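Local coordinates for bilirubin-inducible fluorescent protein UnaG (Anguilla japonica, PDB 4I3C) that binds unconjugated bilirubin with high affinity inside its beta-barrel and, once loaded and excited, emits green fluorescence, at residues 37-42 with 130-135. The protein carries 1 engineered substitution. Numbering follows the deposited sequence.
Sequences TTPTLY and AVRSYR. With BLR (3-[5-[(Z)-(4-ethenyl-3-methyl-5-oxidanylidene-pyrrol-2-ylidene)methyl]-2-[[5-[(Z)-(3-ethenyl-4-methyl-5-oxidanylidene-pyrrol-2-ylidene)methyl]-3-(3-hydroxy-3-oxopropyl)-4-methyl-1H-pyrrol-2-yl]methyl]-4-methyl-1H-pyrrol-3-yl]propanoic acid), chain C.
Pro39 and Leu41 meet Tyr134 inside the beta-barrel of a fatty-acid binding protein fold, beside the bound bilirubin. Strands 40-45 and 128-135 are not sheet neighbours. Strand 7-15 runs between them in the sheet, so the contact is made by side chains reaching across it on the inner surface of the barrel.

Tyr134 can be followed outward. Its CB carries the ring with CG anti to the carbonyl carbon (chi1 -66°), and this sends the phenol toward the ligand. CD1 meets Leu41 CD1 at 3.7 Å, the two side chains crossing at about a right angle. CE1 lies 3.8 Å from Leu41 CG and equally near Pro39 CG. CZ is also close to Pro39 CG. At the tip, Tyr134 OH donates a hydrogen bond to BLR O1D at 2.7 Å. Pro39 CG packs 3.2 Å from the same Tyr134 OH, and the proline ring also touches the engineered Gln57.

BLR O1D belongs to a propionate and takes a second bond, from Arg132 NH1. At 2.5 Å it is shorter than expected, so its exact length is doubtful; the N-H...O angle of 137° makes it bent. The arginine chain bends at chi3 (55°), which turns the guanidinium so that the propionate carbon lies in its plane, at the edge. The cationic group would probably favour a charged propionate. A leucine in place of Arg132 would probably leave this propionate without the positive partner described here, with the tyrosine hydroxyl still bonded to O1D.

Leu41 and Thr37 extend the wall along the pigment. Leu41 CD1 approaches BLR OB, a lactam oxygen. Thr37 OG1 is hydrogen-bonded to Gly34 O, while its CG2 methyl lies 3.4 Å from BLR OC, the lactam oxygen of the other end ring.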
loop_
_atom_site.group_PDB
_atom_site.type_symbol
_atom_site.label_atom_id
_atom_site.label_comp_id
_atom_site.label_asym_id
_atom_site.label_seq_id
_atom_site.Cartn_x
_atom_site.Cartn_y
_atom_site.Cartn_z
ATOM N N THR A 37 -12.496 2.140 4.271
ATOM C CA THR A 37 -11.993 3.346 3.622
ATOM C C THR A 37 -11.980 3.208 2.104
ATOM O O THR A 37 -11.833 2.110 1.577
ATOM C CB THR A 37 -10.565 3.667 4.093
ATOM O OG1 THR A 37 -9.646 2.733 3.512
ATOM C CG2 THR A 37 -10.474 3.597 5.597
ATOM N N THR A 38 -12.138 4.326 1.404
ATOM C CA THR A 38 -11.961 4.348 -0.042
ATOM C C THR A 38 -10.866 5.356 -0.355
ATOM O O THR A 38 -11.143 6.526 -0.614
ATOM C CB THR A 38 -13.253 4.736 -0.778
ATOM O OG1 THR A 38 -13.222 6.126 -1.115
ATOM C CG2 THR A 38 -14.458 4.435 0.086
ATOM N N PRO A 39 -9.610 4.898 -0.306
ATOM C CA PRO A 39 -8.451 5.776 -0.466
ATOM C C PRO A 39 -8.199 6.181 -1.902
ATOM O O PRO A 39 -8.421 5.411 -2.833
ATOM C CB PRO A 39 -7.294 4.915 0.035
ATOM C CG PRO A 39 -7.720 3.519 -0.258
ATOM C CD PRO A 39 -9.217 3.492 -0.118
ATOM N N THR A 40 -7.705 7.399 -2.057
ATOM C CA THR A 40 -7.456 7.980 -3.357
ATOM C C THR A 40 -5.974 8.295 -3.446
ATOM O O THR A 40 -5.494 9.249 -2.827
ATOM C CB THR A 40 -8.265 9.263 -3.530
ATOM O OG1 THR A 40 -9.661 8.967 -3.424
ATOM C CG2 THR A 40 -7.978 9.906 -4.875
ATOM N N LEU A 41 -5.251 7.488 -4.214
ATOM C CA LEU A 41 -3.808 7.630 -4.315
ATOM C C LEU A 41 -3.453 8.758 -5.274
ATOM O O LEU A 41 -4.273 9.192 -6.080
ATOM C CB LEU A 41 -3.170 6.342 -4.837
ATOM C CG LEU A 41 -3.759 4.990 -4.430
ATOM C CD1 LEU A 41 -3.248 3.925 -5.385
ATOM C CD2 LEU A 41 -3.399 4.649 -2.996
ATOM N N TYR A 42 -2.212 9.211 -5.185
ATOM C CA TYR A 42 -1.658 10.164 -6.128
ATOM C C TYR A 42 -0.207 9.774 -6.269
ATOM O O TYR A 42 0.631 10.167 -5.454
ATOM C CB TYR A 42 -1.769 11.596 -5.609
ATOM C CG TYR A 42 -3.172 12.029 -5.254
ATOM C CD1 TYR A 42 -3.958 12.714 -6.166
ATOM C CD2 TYR A 42 -3.706 11.757 -4.007
ATOM C CE1 TYR A 42 -5.236 13.117 -5.844
ATOM C CE2 TYR A 42 -4.983 12.156 -3.677
ATOM C CZ TYR A 42 -5.745 12.836 -4.597
ATOM O OH TYR A 42 -7.022 13.235 -4.274
ATOM N N ALA A 130 -4.578 -10.772 1.365
ATOM C CA ALA A 130 -5.612 -9.786 1.131
ATOM C C ALA A 130 -5.469 -9.335 -0.312
ATOM O O ALA A 130 -4.444 -9.600 -0.947
ATOM C CB ALA A 130 -5.404 -8.609 2.077
ATOM N N VAL A 131 -6.486 -8.655 -0.833
ATOM C CA VAL A 131 -6.386 -8.094 -2.176
ATOM C C VAL A 131 -7.220 -6.827 -2.309
ATOM O O VAL A 131 -8.357 -6.771 -1.834
ATOM C CB VAL A 131 -6.841 -9.111 -3.245
ATOM C CG1 VAL A 131 -8.200 -8.719 -3.824
ATOM C CG2 VAL A 131 -5.801 -9.215 -4.344
ATOM N N ARG A 132 -6.646 -5.808 -2.941
ATOM C CA ARG A 132 -7.429 -4.655 -3.347
ATOM C C ARG A 132 -7.119 -4.254 -4.784
ATOM O O ARG A 132 -6.070 -4.597 -5.336
ATOM C CB ARG A 132 -7.211 -3.467 -2.413
ATOM C CG ARG A 132 -6.161 -3.674 -1.336
ATOM C CD ARG A 132 -5.991 -2.395 -0.543
ATOM N NE ARG A 132 -7.264 -1.931 0.008
ATOM C CZ ARG A 132 -7.392 -0.883 0.814
ATOM N NH1 ARG A 132 -6.329 -0.186 1.174
ATOM N NH2 ARG A 132 -8.585 -0.531 1.268
ATOM N N SER A 133 -8.035 -3.485 -5.357
ATOM C CA SER A 133 -8.027 -3.180 -6.773
ATOM C C SER A 133 -8.440 -1.730 -6.940
ATOM O O SER A 133 -9.503 -1.330 -6.457
ATOM C CB SER A 133 -9.025 -4.082 -7.495
ATOM O OG SER A 133 -10.351 -3.811 -7.070
ATOM N N TYR A 134 -7.601 -0.949 -7.617
ATOM C CA TYR A 134 -7.883 0.466 -7.822
ATOM C C TYR A 134 -8.038 0.757 -9.299
ATOM O O TYR A 134 -7.458 0.081 -10.144
ATOM C CB TYR A 134 -6.745 1.338 -7.293
ATOM C CG TYR A 134 -6.537 1.301 -5.797
ATOM C CD1 TYR A 134 -6.622 2.459 -5.039
ATOM C CD2 TYR A 134 -6.245 0.115 -5.146
ATOM C CE1 TYR A 134 -6.421 2.431 -3.676
ATOM C CE2 TYR A 134 -6.047 0.080 -3.783
ATOM C CZ TYR A 134 -6.134 1.240 -3.052
ATOM O OH TYR A 134 -5.937 1.210 -1.688
ATOM N N ARG A 135 -8.827 1.776 -9.604
ATOM C CA ARG A 135 -8.926 2.272 -10.957
ATOM C C ARG A 135 -8.518 3.739 -10.939
ATOM O O ARG A 135 -8.689 4.422 -9.928
ATOM C CB ARG A 135 -10.359 2.135 -11.467
ATOM C CG ARG A 135 -11.124 3.441 -11.469
ATOM C CD ARG A 135 -12.283 3.412 -12.437
ATOM N NE ARG A 135 -13.527 3.001 -11.792
ATOM C CZ ARG A 135 -14.543 3.813 -11.509
ATOM N NH1 ARG A 135 -14.496 5.103 -11.818
ATOM N NH2 ARG A 135 -15.624 3.327 -10.919
HETATM C CHA BLR C . -3.012 2.996 2.095
HETATM N NA BLR C . -0.923 2.871 0.697
HETATM C C1A BLR C . -1.575 3.262 1.819
HETATM C C2A BLR C . -0.672 3.913 2.645
HETATM C C3A BLR C . 0.540 3.913 1.989
HETATM C C4A BLR C . 0.370 3.268 0.779
HETATM C CMA BLR C . 1.824 4.509 2.465
HETATM C CAA BLR C . -0.980 4.507 3.986
HETATM C CBA BLR C . -1.560 3.456 4.873
HETATM C CGA BLR C . -1.387 3.744 6.325
HETATM O O1A BLR C . -1.989 4.713 6.864
HETATM O O2A BLR C . -0.648 2.998 7.018
HETATM C CHB BLR C . 1.439 3.047 -0.243
HETATM N NB BLR C . -0.130 2.501 -2.152
HETATM C C1B BLR C . 1.162 2.845 -1.570
HETATM C C2B BLR C . 2.061 2.915 -2.585
HETATM C C3B BLR C . 1.590 2.695 -3.700
HETATM C C4B BLR C . 0.106 2.376 -3.719
HETATM C CMB BLR C . 3.495 3.249 -2.375
HETATM O OB BLR C . -0.660 2.109 -4.633
HETATM C CAB BLR C . 2.401 2.733 -4.946
HETATM C CBB BLR C . 3.091 1.627 -5.336
HETATM N NC BLR C . -6.196 2.851 5.994
HETATM C C1C BLR C . -6.921 3.718 7.118
HETATM C C2C BLR C . -6.496 2.873 8.306
HETATM C C3C BLR C . -5.800 1.901 8.023
HETATM C C4C BLR C . -5.548 1.756 6.701
HETATM C CMC BLR C . -6.880 3.206 9.692
HETATM O OC BLR C . -7.587 4.737 7.048
HETATM C CAC BLR C . -5.286 0.954 9.045
HETATM C CBC BLR C . -6.167 0.153 9.697
HETATM C CHD BLR C . -4.813 0.760 6.131
HETATM N ND BLR C . -4.114 2.190 4.186
HETATM C C1D BLR C . -4.076 1.035 4.869
HETATM C C2D BLR C . -3.176 0.072 4.143
HETATM C C3D BLR C . -2.711 0.692 3.060
HETATM C C4D BLR C . -3.268 2.038 3.027
HETATM C CMD BLR C . -2.869 -1.320 4.553
HETATM C CAD BLR C . -1.785 0.108 2.044
HETATM C CBD BLR C . -2.480 -0.938 1.241
HETATM C CGD BLR C . -3.050 -0.331 0.001
HETATM O O1D BLR C . -4.148 0.287 0.051
HETATM O O2D BLR C . -2.441 -0.427 -1.096
#